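Local structure of lysin (Enterococcus phage IMEEF1, 6IST) at residues Q71-G75 / V135-Y140; V77-G81 / F104-D108; I170-K176 / N214-H220; G188-Y192 / E229-V235. The protein probably cleaves amide or peptide bonds of the enterococcal peptidoglycan through a calcium-binding CHAP domain of the cysteine-peptidase type, helping the phage to lyse its host. All coordinates share one frame; numbering follows the deposited sequence.

How the interactions relate
Interactions 1 and 2 belong to the peptidase part of the chain, interactions 3 and 4 to its C-terminal part. The first two lie with centres about 10 Å apart and touch: strands 132-137 and 77-80 are neighbours in one antiparallel sheet, and Ile72 CD1 packs 3.6 Å from Met78 CE. Interaction 2 also carries Asp108, probably a member of the active site, whose side chain is about 14 Å from the bound calcium ion. On the other side of the chain's centre, interactions 3 and 4 share a mixed sheet and are joined by the salt bridge from Lys173 NZ to Glu229 OE1 (2.9 Å). Centres of interactions 2 and 3 are about 25 Å apart.

Interaction 1 (Q71-G75 / V135-Y140); sequences QIKAG and VIRPPY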
loop_
_atom_site.group_PDB
_atom_site.type_symbol
_atom_site.label_atom_id
_atom_site.label_comp_id
_atom_site.label_asym_id
_atom_site.label_seq_id
_atom_site.Cartn_x
_atom_site.Cartn_y
_atom_site.Cartn_z
ATOM N N GLN C 71 -32.298 -10.721 -4.604
ATOM C CA GLN C 71 -31.281 -10.183 -3.766
ATOM C C GLN C 71 -30.086 -9.541 -4.557
ATOM O O GLN C 71 -29.215 -8.985 -3.934
ATOM C CB GLN C 71 -30.709 -11.298 -2.848
ATOM C CG GLN C 71 -31.724 -11.966 -1.931
ATOM C CD GLN C 71 -31.106 -13.140 -1.175
ATOM O OE1 GLN C 71 -31.170 -14.255 -1.634
ATOM N NE2 GLN C 71 -30.419 -12.861 -0.072
ATOM N N ILE C 72 -30.011 -9.729 -5.882
ATOM C CA ILE C 72 -28.879 -9.334 -6.706
ATOM C C ILE C 72 -29.112 -7.873 -7.021
ATOM O O ILE C 72 -30.253 -7.487 -7.370
ATOM C CB ILE C 72 -28.762 -10.125 -8.017
ATOM C CG1 ILE C 72 -28.392 -11.578 -7.656
ATOM C CG2 ILE C 72 -27.682 -9.579 -8.936
ATOM C CD1 ILE C 72 -28.676 -12.577 -8.765
ATOM N N LYS C 73 -28.069 -7.093 -6.825
ATOM C CA LYS C 73 -28.057 -5.674 -7.177
ATOM C C LYS C 73 -27.066 -5.419 -8.271
ATOM O O LYS C 73 -26.009 -6.077 -8.384
ATOM C CB LYS C 73 -27.679 -4.835 -5.952
ATOM C CG LYS C 73 -28.606 -4.944 -4.783
ATOM C CD LYS C 73 -29.888 -4.190 -4.958
ATOM C CE LYS C 73 -30.823 -4.431 -3.753
ATOM N NZ LYS C 73 -32.077 -3.611 -3.803
ATOM N N ALA C 74 -27.320 -4.392 -9.082
ATOM C CA ALA C 74 -26.396 -4.032 -10.107
ATOM C C ALA C 74 -25.032 -3.672 -9.502
ATOM O O ALA C 74 -24.963 -3.094 -8.408
ATOM C CB ALA C 74 -26.944 -2.859 -10.912
ATOM N N GLY C 75 -24.005 -4.251 -10.085
ATOM C CA GLY C 75 -22.602 -3.995 -9.721
ATOM C C GLY C 75 -22.071 -5.048 -8.735
ATOM O O GLY C 75 -20.885 -4.992 -8.359
ATOM N N VAL C 135 -23.198 -13.429 -3.936
ATOM C CA VAL C 135 -22.646 -12.251 -4.443
ATOM C C VAL C 135 -21.589 -11.689 -3.537
ATOM O O VAL C 135 -21.618 -12.001 -2.332
ATOM C CB VAL C 135 -23.684 -11.169 -4.692
ATOM C CG1 VAL C 135 -24.627 -11.626 -5.788
ATOM C CG2 VAL C 135 -24.378 -10.654 -3.439
ATOM N N ILE C 136 -20.637 -10.984 -4.128
ATOM C CA ILE C 136 -19.786 -10.007 -3.376
ATOM C C ILE C 136 -20.291 -8.675 -3.786
ATOM O O ILE C 136 -20.413 -8.392 -4.986
ATOM C CB ILE C 136 -18.304 -10.232 -3.627
ATOM C CG1 ILE C 136 -17.907 -11.484 -2.913
ATOM C CG2 ILE C 136 -17.473 -9.066 -3.087
ATOM C CD1 ILE C 136 -16.550 -12.079 -3.263
ATOM N N ARG C 137 -20.685 -7.890 -2.794
ATOM C CA ARG C 137 -21.190 -6.537 -3.014
ATOM C C ARG C 137 -20.100 -5.525 -2.661
ATOM O O ARG C 137 -19.749 -5.377 -1.480
ATOM C CB ARG C 137 -22.443 -6.349 -2.191
ATOM C CG ARG C 137 -23.008 -4.964 -2.295
ATOM C CD ARG C 137 -24.483 -5.020 -1.969
ATOM N NE ARG C 137 -25.148 -6.021 -2.820
ATOM C CZ ARG C 137 -26.306 -6.639 -2.532
ATOM N NH1 ARG C 137 -26.969 -6.335 -1.415
ATOM N NH2 ARG C 137 -26.816 -7.534 -3.358
ATOM N N PRO C 138 -19.502 -4.884 -3.673
ATOM C CA PRO C 138 -18.475 -3.832 -3.416
ATOM C C PRO C 138 -19.191 -2.620 -2.809
ATOM O O PRO C 138 -20.433 -2.458 -2.988
ATOM C CB PRO C 138 -17.952 -3.440 -4.793
ATOM C CG PRO C 138 -18.316 -4.578 -5.666
ATOM C CD PRO C 138 -19.630 -5.130 -5.113
ATOM N N PRO C 139 -18.444 -1.797 -2.132
ATOM C CA PRO C 139 -18.983 -0.556 -1.530
ATOM C C PRO C 139 -19.070 0.577 -2.566
ATOM O O PRO C 139 -18.087 1.189 -2.911
ATOM C CB PRO C 139 -17.977 -0.246 -0.459
ATOM C CG PRO C 139 -16.698 -0.796 -0.922
ATOM C CD PRO C 139 -17.002 -1.926 -1.864
ATOM N N TYR C 140 -20.248 0.800 -3.106
ATOM C CA TYR C 140 -20.462 1.849 -4.081
ATOM C C TYR C 140 -20.952 3.117 -3.341
ATOM O O TYR C 140 -21.586 3.003 -2.303
ATOM C CB TYR C 140 -21.525 1.411 -5.077
ATOM C CG TYR C 140 -21.039 0.344 -6.035
ATOM C CD1 TYR C 140 -20.016 0.611 -6.921
ATOM C CD2 TYR C 140 -21.573 -0.943 -6.022
ATOM C CE1 TYR C 140 -19.561 -0.353 -7.813
ATOM C CE2 TYR C 140 -21.083 -1.916 -6.901
ATOM C CZ TYR C 140 -20.066 -1.634 -7.776
ATOM O OH TYR C 140 -19.567 -2.654 -8.652
HETATM O O HOH W 1 -29.450 -7.974 -1.433
#
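Arg137, at the end of strand 132-137 in the antiparallel sheet of the CHAP domain, reaches out to the loop that leads into the neighbouring strand 77-80. Its NH2 donates to Gln71 O over 2.9 Å, with the oxygen lying in the guanidinium plane and the N-H bent to 143°. Starting with CG anti to the backbone N (chi1 177°), the arginine chain turns at chi3 and brings one guanidinium face under Lys73 CG, which stands 3.4 Å above that plane. This is the looser, wetter side: water 1 accepts from Arg137 NH1 and donates to Gln71 O, so that this carbonyl takes two bonds, while the lysine chain leads away from the contact. Asp76 forms a salt bridge with the same NH2 and also accepts from Lys73 N, tying the arginine to the loop backbone.

The packed side is buried and mostly apolar. There Ile72 CG1 meets Val135 CG1 at 4.2 Å, and Pro138, backed by Met37 and Phe41 of helix 29-41, sets its CD against Gly75 O. The same carbonyl lies at the edge of the Tyr140 ring, in its plane, and accepts a 2.7 Å hydrogen bond from Tyr140 OH.

Interaction 2 (V77-G81 / F104-D108); sequences VMIWG and FVSVD
Met78 lays its methyl group over a face of the Phe104 ring, CE standing 4.2 Å from the ring centroid and 28° off the normal. The two side chains come from opposite directions. Bends at chi2 and chi3 curl the methionine so that CE comes over the ring; SD sits obliquely to the same ring, a Met-aromatic contact to add to the CH-pi one. Nearer the backbone, Met78 CG rests on Ser106 CB. Ile72, Val132 and Val135 also pack on this methionine.

Two residues on, Trp80 points the same way and reaches across with the far end of its indole. CZ2 meets Phe104 CZ at 3.7 Å, near the plane of the phenylalanine ring, but the two rings are oblique, their planes 44° apart. CH2 approaches Ser106 OG, which lies at the indole edge and in its plane, and comes within 3.7 Å of Asp108 OD2, whose carboxylate is turned steeply to the ring.

Strands 77-80 and 104-108 run at 92° to each other in the strongly twisted antiparallel sheet of the CHAP fold, with strand 90-94 between them. Ser106 OG donates to Asp108 OD1 on its syn side, while OD2 accepts from His90 and His127; together these bonds probably limit the carboxylate's rotation. With Cys29 and His90, Asp108 is placed as in a Cys-His-Asp triad, and probably serves as the acid of one, as in other CHAP peptidases; Ser106 and Trp80 would then be second-shell residues that position it.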
loop_
_atom_site.group_PDB
_atom_site.type_symbol
_atom_site.label_atom_id
_atom_site.label_comp_id
_atom_site.label_asym_id
_atom_site.label_seq_id
_atom_site.Cartn_x
_atom_site.Cartn_y
_atom_site.Cartn_z
ATOM N N VAL C 77 -20.643 -8.674 -7.754
ATOM C CA VAL C 77 -19.811 -9.728 -8.364
ATOM C C VAL C 77 -20.565 -11.041 -8.073
ATOM O O VAL C 77 -20.817 -11.369 -6.924
ATOM C CB VAL C 77 -18.411 -9.770 -7.722
ATOM C CG1 VAL C 77 -17.666 -11.018 -8.213
ATOM C CG2 VAL C 77 -17.614 -8.502 -7.964
ATOM N N MET C 78 -20.944 -11.796 -9.105
ATOM C CA MET C 78 -21.690 -13.001 -9.008
ATOM C C MET C 78 -20.757 -14.128 -8.854
ATOM O O MET C 78 -19.673 -14.183 -9.474
ATOM C CB MET C 78 -22.442 -13.212 -10.316
ATOM C CG MET C 78 -23.403 -12.139 -10.651
ATOM S SD MET C 78 -24.719 -11.834 -9.503
ATOM C CE MET C 78 -25.200 -13.544 -9.083
ATOM N N ILE C 79 -21.170 -15.038 -8.044
ATOM C CA ILE C 79 -20.452 -16.249 -7.762
ATOM C C ILE C 79 -21.316 -17.481 -7.988
ATOM O O ILE C 79 -22.356 -17.656 -7.331
ATOM C CB ILE C 79 -19.975 -16.231 -6.296
ATOM C CG1 ILE C 79 -19.331 -14.903 -5.862
ATOM C CG2 ILE C 79 -19.022 -17.416 -6.073
ATOM C CD1 ILE C 79 -19.170 -14.838 -4.367
ATOM N N TRP C 80 -20.852 -18.382 -8.859
ATOM C CA TRP C 80 -21.419 -19.687 -9.033
ATOM C C TRP C 80 -20.543 -20.640 -8.324
ATOM O O TRP C 80 -19.297 -20.654 -8.594
ATOM C CB TRP C 80 -21.454 -20.052 -10.450
ATOM C CG TRP C 80 -22.499 -19.448 -11.316
ATOM C CD1 TRP C 80 -23.665 -20.065 -11.756
ATOM C CD2 TRP C 80 -22.519 -18.124 -11.891
ATOM N NE1 TRP C 80 -24.362 -19.204 -12.581
ATOM C CE2 TRP C 80 -23.713 -18.009 -12.652
ATOM C CE3 TRP C 80 -21.700 -17.042 -11.804
ATOM C CZ2 TRP C 80 -24.028 -16.817 -13.336
ATOM C CZ3 TRP C 80 -21.972 -15.865 -12.537
ATOM C CH2 TRP C 80 -23.159 -15.786 -13.262
ATOM N N GLY C 81 -21.143 -21.430 -7.445
ATOM C CA GLY C 81 -20.317 -22.396 -6.660
ATOM C C GLY C 81 -20.956 -23.713 -6.311
ATOM O O GLY C 81 -20.425 -24.403 -5.430
ATOM N N PHE C 104 -31.506 -12.940 -13.829
ATOM C CA PHE C 104 -30.713 -11.760 -13.748
ATOM C C PHE C 104 -29.803 -11.632 -14.981
ATOM O O PHE C 104 -29.627 -12.584 -15.752
ATOM C CB PHE C 104 -29.900 -11.769 -12.426
ATOM C CG PHE C 104 -28.832 -12.852 -12.351
ATOM C CD1 PHE C 104 -29.129 -14.104 -11.821
ATOM C CD2 PHE C 104 -27.578 -12.594 -12.733
ATOM C CE1 PHE C 104 -28.195 -15.109 -11.751
ATOM C CE2 PHE C 104 -26.610 -13.599 -12.708
ATOM C CZ PHE C 104 -26.918 -14.827 -12.172
ATOM N N VAL C 105 -29.237 -10.456 -15.167
ATOM C CA VAL C 105 -28.287 -10.205 -16.201
ATOM C C VAL C 105 -26.895 -9.891 -15.654
ATOM O O VAL C 105 -26.748 -9.043 -14.835
ATOM C CB VAL C 105 -28.775 -9.059 -17.095
ATOM C CG1 VAL C 105 -27.768 -8.701 -18.134
ATOM C CG2 VAL C 105 -30.097 -9.443 -17.763
ATOM N N SER C 106 -25.883 -10.593 -16.134
ATOM C CA SER C 106 -24.511 -10.307 -15.833
ATOM C C SER C 106 -23.629 -10.330 -17.129
ATOM O O SER C 106 -23.998 -10.950 -18.142
ATOM C CB SER C 106 -23.982 -11.223 -14.685
ATOM O OG SER C 106 -23.886 -12.576 -15.125
ATOM N N VAL C 107 -22.480 -9.638 -17.111
ATOM C CA VAL C 107 -21.498 -9.697 -18.179
ATOM C C VAL C 107 -20.415 -10.613 -17.675
ATOM O O VAL C 107 -19.933 -10.427 -16.533
ATOM C CB VAL C 107 -20.933 -8.333 -18.461
ATOM C CG1 VAL C 107 -19.693 -8.410 -19.281
ATOM C CG2 VAL C 107 -21.993 -7.534 -19.139
ATOM N N ASP C 108 -20.189 -11.663 -18.416
ATOM C CA ASP C 108 -19.310 -12.752 -17.991
ATOM C C ASP C 108 -18.404 -13.082 -19.166
ATOM O O ASP C 108 -18.817 -12.993 -20.332
ATOM C CB ASP C 108 -20.009 -14.086 -17.712
ATOM C CG ASP C 108 -21.259 -14.057 -16.806
ATOM O OD1 ASP C 108 -21.613 -13.078 -16.128
ATOM O OD2 ASP C 108 -21.793 -15.198 -16.643
#

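Interaction 3 (I170-K176 / N214-H220); sequences IYYKRTK and NVTTYNH
Strands 170-174 and 215-219 run parallel, with Tyr172 N donating to Thr216 O, Tyr172 O accepting from Tyr218 N, and Arg174 N donating to Tyr218 O, each over 2.9 Å. Before the first bridge waters mediate: water 3 accepts from Thr216 N and lies 2.7 Å from Ile170 O. Val215 CG1 sits 3.3 Å above the Tyr172 ring, toward its rim and 3.4 Å from CZ, a close CH-pi contact, while Thr217 OG1 comes to the edge of that ring. On the opposite face of the sheet Tyr171 and Tyr218 cross at about a right angle, CB of the first touching CE1 of the second.

Both strands are inner members of the mixed five-stranded sheet of the C-terminal part; the connection between them runs through strands 180-186 and 189-192 and then helix 196-208. Leu225 of helix 223-231 packs on Tyr171, Lys173 and Tyr218. Tyr218 OH is hydrogen-bonded by side chains of another protein chain.

Past the last bridge, His220 N makes a weak bond to Arg174 O. With CG set between the backbone N and the carbonyl carbon (chi1 62°), the imidazole turns back over the first segment, where Lys176 CG stands over one face, 3.6 Å from the ring centroid.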
loop_
_atom_site.group_PDB
_atom_site.type_symbol
_atom_site.label_atom_id
_atom_site.label_comp_id
_atom_site.label_asym_id
_atom_site.label_seq_id
_atom_site.Cartn_x
_atom_site.Cartn_y
_atom_site.Cartn_z
ATOM N N ILE C 170 -2.364 -2.961 3.793
ATOM C CA ILE C 170 -2.547 -4.370 4.181
ATOM C C ILE C 170 -2.304 -5.195 2.985
ATOM O O ILE C 170 -2.660 -4.801 1.880
ATOM C CB ILE C 170 -4.014 -4.594 4.648
ATOM C CG1 ILE C 170 -4.213 -4.001 6.058
ATOM C CG2 ILE C 170 -4.417 -6.089 4.647
ATOM C CD1 ILE C 170 -5.624 -3.914 6.549
ATOM N N TYR C 171 -1.781 -6.393 3.199
ATOM C CA TYR C 171 -1.618 -7.384 2.165
ATOM C C TYR C 171 -2.001 -8.691 2.761
ATOM O O TYR C 171 -2.025 -8.845 4.009
ATOM C CB TYR C 171 -0.228 -7.414 1.507
ATOM C CG TYR C 171 0.880 -7.871 2.397
ATOM C CD1 TYR C 171 1.141 -9.237 2.567
ATOM C CD2 TYR C 171 1.637 -6.951 3.109
ATOM C CE1 TYR C 171 2.126 -9.658 3.426
ATOM C CE2 TYR C 171 2.662 -7.373 3.946
ATOM C CZ TYR C 171 2.899 -8.719 4.101
ATOM O OH TYR C 171 3.916 -9.107 5.012
ATOM N N TYR C 172 -2.353 -9.629 1.891
ATOM C CA TYR C 172 -2.702 -10.954 2.363
ATOM C C TYR C 172 -1.659 -11.880 1.924
ATOM O O TYR C 172 -1.087 -11.754 0.872
ATOM C CB TYR C 172 -4.024 -11.490 1.880
ATOM C CG TYR C 172 -5.223 -10.644 2.087
ATOM C CD1 TYR C 172 -5.317 -9.709 3.097
ATOM C CD2 TYR C 172 -6.326 -10.834 1.304
ATOM C CE1 TYR C 172 -6.482 -8.937 3.275
ATOM C CE2 TYR C 172 -7.492 -10.085 1.485
ATOM C CZ TYR C 172 -7.578 -9.164 2.475
ATOM O OH TYR C 172 -8.757 -8.419 2.621
ATOM N N LYS C 173 -1.477 -12.924 2.727
ATOM C CA LYS C 173 -0.456 -13.956 2.381
ATOM C C LYS C 173 -1.120 -15.344 2.450
ATOM O O LYS C 173 -1.840 -15.666 3.377
ATOM C CB LYS C 173 0.737 -13.881 3.350
ATOM C CG LYS C 173 1.769 -15.007 3.264
ATOM C CD LYS C 173 2.763 -14.916 4.425
ATOM C CE LYS C 173 3.896 -15.942 4.210
ATOM N NZ LYS C 173 5.035 -15.777 5.154
ATOM N N ARG C 174 -0.949 -16.100 1.391
ATOM C CA ARG C 174 -1.452 -17.466 1.301
ATOM C C ARG C 174 -0.302 -18.340 1.756
ATOM O O ARG C 174 0.749 -18.361 1.133
ATOM C CB ARG C 174 -1.814 -17.778 -0.159
ATOM C CG ARG C 174 -2.486 -19.111 -0.361
ATOM C CD ARG C 174 -3.861 -19.119 0.219
ATOM N NE ARG C 174 -4.553 -20.358 -0.048
ATOM C CZ ARG C 174 -5.700 -20.715 0.525
ATOM N NH1 ARG C 174 -6.290 -19.933 1.444
ATOM N NH2 ARG C 174 -6.261 -21.885 0.188
ATOM N N THR C 175 -0.486 -19.013 2.864
ATOM C CA THR C 175 0.611 -19.732 3.504
ATOM C C THR C 175 0.772 -21.111 2.861
ATOM O O THR C 175 -0.157 -21.593 2.259
ATOM C CB THR C 175 0.357 -19.912 4.999
ATOM O OG1 THR C 175 -0.869 -20.619 5.180
ATOM C CG2 THR C 175 0.255 -18.550 5.689
ATOM N N LYS C 176 1.943 -21.709 3.015
ATOM C CA LYS C 176 2.232 -23.107 2.581
ATOM C C LYS C 176 1.140 -24.058 3.005
ATOM O O LYS C 176 0.737 -24.902 2.252
ATOM C CB LYS C 176 3.509 -23.644 3.248
ATOM C CG LYS C 176 4.771 -23.682 2.405
ATOM C CD LYS C 176 5.700 -24.867 2.735
ATOM C CE LYS C 176 5.812 -25.276 4.218
ATOM N NZ LYS C 176 6.180 -24.204 5.195
ATOM N N ASN C 214 -5.140 -0.558 -1.414
ATOM C CA ASN C 214 -4.895 -1.757 -2.237
ATOM C C ASN C 214 -4.866 -3.010 -1.391
ATOM O O ASN C 214 -4.160 -3.067 -0.394
ATOM C CB ASN C 214 -3.517 -1.720 -2.927
ATOM C CG ASN C 214 -3.229 -2.958 -3.818
ATOM O OD1 ASN C 214 -2.829 -4.075 -3.338
ATOM N ND2 ASN C 214 -3.353 -2.756 -5.125
ATOM N N VAL C 215 -5.459 -4.051 -1.903
ATOM C CA VAL C 215 -5.403 -5.375 -1.265
ATOM C C VAL C 215 -5.073 -6.416 -2.290
ATOM O O VAL C 215 -5.791 -6.597 -3.274
ATOM C CB VAL C 215 -6.744 -5.714 -0.609
ATOM C CG1 VAL C 215 -6.753 -7.144 -0.102
ATOM C CG2 VAL C 215 -7.005 -4.794 0.556
ATOM N N THR C 216 -3.957 -7.092 -2.083
ATOM C CA THR C 216 -3.523 -8.128 -2.975
ATOM C C THR C 216 -3.155 -9.321 -2.063
ATOM O O THR C 216 -2.691 -9.101 -0.950
ATOM C CB THR C 216 -2.260 -7.632 -3.750
ATOM O OG1 THR C 216 -2.573 -6.429 -4.494
ATOM C CG2 THR C 216 -1.740 -8.627 -4.717
ATOM N N THR C 217 -3.231 -10.500 -2.627
ATOM C CA THR C 217 -2.768 -11.733 -1.954
ATOM C C THR C 217 -1.497 -12.218 -2.615
ATOM O O THR C 217 -1.418 -12.366 -3.869
ATOM C CB THR C 217 -3.826 -12.811 -2.106
ATOM O OG1 THR C 217 -5.033 -12.369 -1.491
ATOM C CG2 THR C 217 -3.450 -14.102 -1.439
ATOM N N TYR C 218 -0.488 -12.568 -1.795
ATOM C CA TYR C 218 0.764 -13.128 -2.314
ATOM C C TYR C 218 0.907 -14.556 -1.856
ATOM O O TYR C 218 0.642 -14.862 -0.686
ATOM C CB TYR C 218 1.947 -12.326 -1.722
ATOM C CG TYR C 218 1.934 -10.886 -2.133
ATOM C CD1 TYR C 218 1.085 -10.005 -1.489
ATOM C CD2 TYR C 218 2.673 -10.446 -3.199
ATOM C CE1 TYR C 218 1.053 -8.648 -1.864
ATOM C CE2 TYR C 218 2.668 -9.111 -3.588
ATOM C CZ TYR C 218 1.846 -8.221 -2.943
ATOM O OH TYR C 218 1.838 -6.883 -3.369
ATOM N N ASN C 219 1.307 -15.456 -2.753
ATOM C CA ASN C 219 1.653 -16.818 -2.302
ATOM C C ASN C 219 2.950 -16.735 -1.534
ATOM O O ASN C 219 3.757 -15.882 -1.766
ATOM C CB ASN C 219 1.840 -17.798 -3.479
ATOM C CG ASN C 219 0.553 -18.035 -4.219
ATOM O OD1 ASN C 219 -0.477 -18.390 -3.617
ATOM N ND2 ASN C 219 0.579 -17.801 -5.529
ATOM N N HIS C 220 3.117 -17.599 -0.573
ATOM C CA HIS C 220 4.280 -17.530 0.267
ATOM C C HIS C 220 5.654 -17.526 -0.450
ATOM O O HIS C 220 6.624 -16.985 0.093
ATOM C CB HIS C 220 4.230 -18.707 1.267
ATOM C CG HIS C 220 4.262 -20.037 0.596
ATOM N ND1 HIS C 220 5.440 -20.639 0.202
ATOM C CD2 HIS C 220 3.266 -20.824 0.145
ATOM C CE1 HIS C 220 5.166 -21.755 -0.439
ATOM N NE2 HIS C 220 3.856 -21.902 -0.468
HETATM O O HOH W 2 -4.440 -1.828 2.081
HETATM O O HOH W 3 -2.008 -5.233 -0.689
HETATM O O HOH W 4 7.165 -15.971 2.599
#

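Interaction 4 (G188-Y192 / E229-V235); sequences GKRIY and EAALPQV
Leu232 O, just past the end of helix 223-231, accepts a 2.8 Å hydrogen bond from Arg190 NE. The donor lies nearly in line with the carbonyl (C=O...N angle 175°), yet the oxygen is tilted somewhat from the guanidinium plane and the N-H is bent to 134°. Arg190 gets there because its CG sits between the backbone N and the carbonyl carbon (chi1 67°), from where the chain runs extended to NE. The guanidinium is then sandwiched by aliphatic carbon: Gln234 CB lies 3.9 Å above one face and Glu229 CB 3.8 Å from the opposite one. Glu229 OE1 stands well out of the guanidinium plane, so its 3.9 Å salt bridge to Arg190 NH1 is long and purely electrostatic; its stronger partner is Lys173, and water 5 donates to it.

The backbone of Arg190 is bonded too: its N donates to Pro233 O, and its O accepts from Val235 N, both over 3.0 Å. They make a single bridge at Arg190 and Gln234, by which the C-terminal tail lies along strand 189-192, the outermost strand of the mixed sheet within this chain.

Beside it Val235 CG2 packs on Ile191 CG1 at 3.6 Å; one neighbouring chain packs on Ala230 to Pro233, and another on Lys189, Ile191 and Val235. Gly188 O faces Leu232 CD2 and Pro233 CD, while water 6 accepts from Tyr192 N and Gln234 NE2 and donates to Val235 O.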
loop_
_atom_site.group_PDB
_atom_site.type_symbol
_atom_site.label_atom_id
_atom_site.label_comp_id
_atom_site.label_asym_id
_atom_site.label_seq_id
_atom_site.Cartn_x
_atom_site.Cartn_y
_atom_site.Cartn_z
ATOM N N GLY C 188 7.590 1.156 8.209
ATOM C CA GLY C 188 8.653 0.308 7.716
ATOM C C GLY C 188 8.686 -1.065 8.370
ATOM O O GLY C 188 9.689 -1.746 8.260
ATOM N N LYS C 189 7.600 -1.465 9.026
ATOM C CA LYS C 189 7.506 -2.777 9.675
ATOM C C LYS C 189 6.267 -3.527 9.159
ATOM O O LYS C 189 5.402 -2.986 8.521
ATOM C CB LYS C 189 7.368 -2.680 11.193
ATOM C CG LYS C 189 8.269 -1.714 11.934
ATOM C CD LYS C 189 9.707 -1.987 11.672
ATOM C CE LYS C 189 10.623 -1.441 12.765
ATOM N NZ LYS C 189 10.263 -0.113 13.293
ATOM N N ARG C 190 6.200 -4.790 9.465
ATOM C CA ARG C 190 5.044 -5.561 9.110
ATOM C C ARG C 190 4.450 -6.249 10.340
ATOM O O ARG C 190 5.152 -6.788 11.187
ATOM C CB ARG C 190 5.331 -6.496 7.964
ATOM C CG ARG C 190 6.273 -7.593 8.243
ATOM C CD ARG C 190 6.770 -8.211 6.914
ATOM N NE ARG C 190 7.943 -9.002 7.245
ATOM C CZ ARG C 190 7.933 -10.255 7.663
ATOM N NH1 ARG C 190 6.815 -10.974 7.727
ATOM N NH2 ARG C 190 9.079 -10.821 7.973
ATOM N N ILE C 191 3.148 -6.211 10.453
ATOM C CA ILE C 191 2.449 -6.777 11.617
ATOM C C ILE C 191 1.449 -7.801 11.151
ATOM O O ILE C 191 0.638 -7.486 10.337
ATOM C CB ILE C 191 1.697 -5.687 12.389
ATOM C CG1 ILE C 191 2.699 -4.576 12.748
ATOM C CG2 ILE C 191 0.987 -6.309 13.604
ATOM C CD1 ILE C 191 2.165 -3.478 13.650
ATOM N N TYR C 192 1.541 -9.036 11.626
ATOM C CA TYR C 192 0.509 -10.040 11.438
ATOM C C TYR C 192 -0.737 -9.651 12.230
ATOM O O TYR C 192 -0.663 -9.301 13.417
ATOM C CB TYR C 192 0.982 -11.460 11.817
ATOM C CG TYR C 192 -0.130 -12.449 11.893
ATOM C CD1 TYR C 192 -0.773 -12.856 10.742
ATOM C CD2 TYR C 192 -0.525 -13.017 13.111
ATOM C CE1 TYR C 192 -1.835 -13.758 10.790
ATOM C CE2 TYR C 192 -1.570 -13.921 13.175
ATOM C CZ TYR C 192 -2.205 -14.304 12.005
ATOM O OH TYR C 192 -3.216 -15.186 11.991
ATOM N N GLU C 229 9.166 -8.988 2.741
ATOM C CA GLU C 229 9.440 -9.592 4.048
ATOM C C GLU C 229 10.896 -9.321 4.455
ATOM O O GLU C 229 11.202 -9.270 5.655
ATOM C CB GLU C 229 9.143 -11.099 4.061
ATOM C CG GLU C 229 7.642 -11.384 3.912
ATOM C CD GLU C 229 7.289 -12.855 4.012
ATOM O OE1 GLU C 229 6.200 -13.192 4.557
ATOM O OE2 GLU C 229 8.108 -13.688 3.568
ATOM N N ALA C 230 11.778 -9.153 3.489
ATOM C CA ALA C 230 13.177 -8.867 3.811
ATOM C C ALA C 230 13.422 -7.431 4.131
ATOM O O ALA C 230 14.341 -7.150 4.845
ATOM C CB ALA C 230 14.110 -9.300 2.706
ATOM N N ALA C 231 12.673 -6.521 3.532
ATOM C CA ALA C 231 12.831 -5.121 3.764
ATOM C C ALA C 231 12.109 -4.618 5.029
ATOM O O ALA C 231 12.513 -3.601 5.588
ATOM C CB ALA C 231 12.382 -4.327 2.535
ATOM N N LEU C 232 11.034 -5.283 5.457
ATOM C CA LEU C 232 10.166 -4.751 6.502
ATOM C C LEU C 232 10.198 -5.745 7.653
ATOM O O LEU C 232 9.556 -6.761 7.587
ATOM C CB LEU C 232 8.749 -4.657 5.987
ATOM C CG LEU C 232 8.530 -3.839 4.705
ATOM C CD1 LEU C 232 7.125 -4.146 4.206
ATOM C CD2 LEU C 232 8.667 -2.361 4.945
ATOM N N PRO C 233 10.980 -5.472 8.690
ATOM C CA PRO C 233 10.993 -6.451 9.776
ATOM C C PRO C 233 9.629 -6.655 10.407
ATOM O O PRO C 233 8.826 -5.735 10.493
ATOM C CB PRO C 233 11.929 -5.828 10.814
ATOM C CG PRO C 233 12.650 -4.721 10.098
ATOM C CD PRO C 233 11.737 -4.275 8.994
ATOM N N GLN C 234 9.412 -7.868 10.883
ATOM C CA GLN C 234 8.194 -8.184 11.574
ATOM C C GLN C 234 8.206 -7.624 12.979
ATOM O O GLN C 234 9.190 -7.719 13.635
ATOM C CB GLN C 234 8.007 -9.680 11.626
ATOM C CG GLN C 234 6.737 -10.010 12.374
ATOM C CD GLN C 234 6.385 -11.477 12.315
ATOM O OE1 GLN C 234 7.163 -12.275 11.832
ATOM N NE2 GLN C 234 5.211 -11.826 12.816
ATOM N N VAL C 235 7.103 -7.047 13.433
ATOM C CA VAL C 235 6.920 -6.760 14.835
ATOM C C VAL C 235 5.596 -7.327 15.300
ATOM O O VAL C 235 4.660 -7.430 14.525
ATOM C CB VAL C 235 7.000 -5.252 15.139
ATOM C CG1 VAL C 235 8.372 -4.689 14.766
ATOM C CG2 VAL C 235 5.882 -4.495 14.455
HETATM O O HOH W 5 4.476 -11.583 5.831
HETATM O O HOH W 6 3.514 -9.779 13.709
#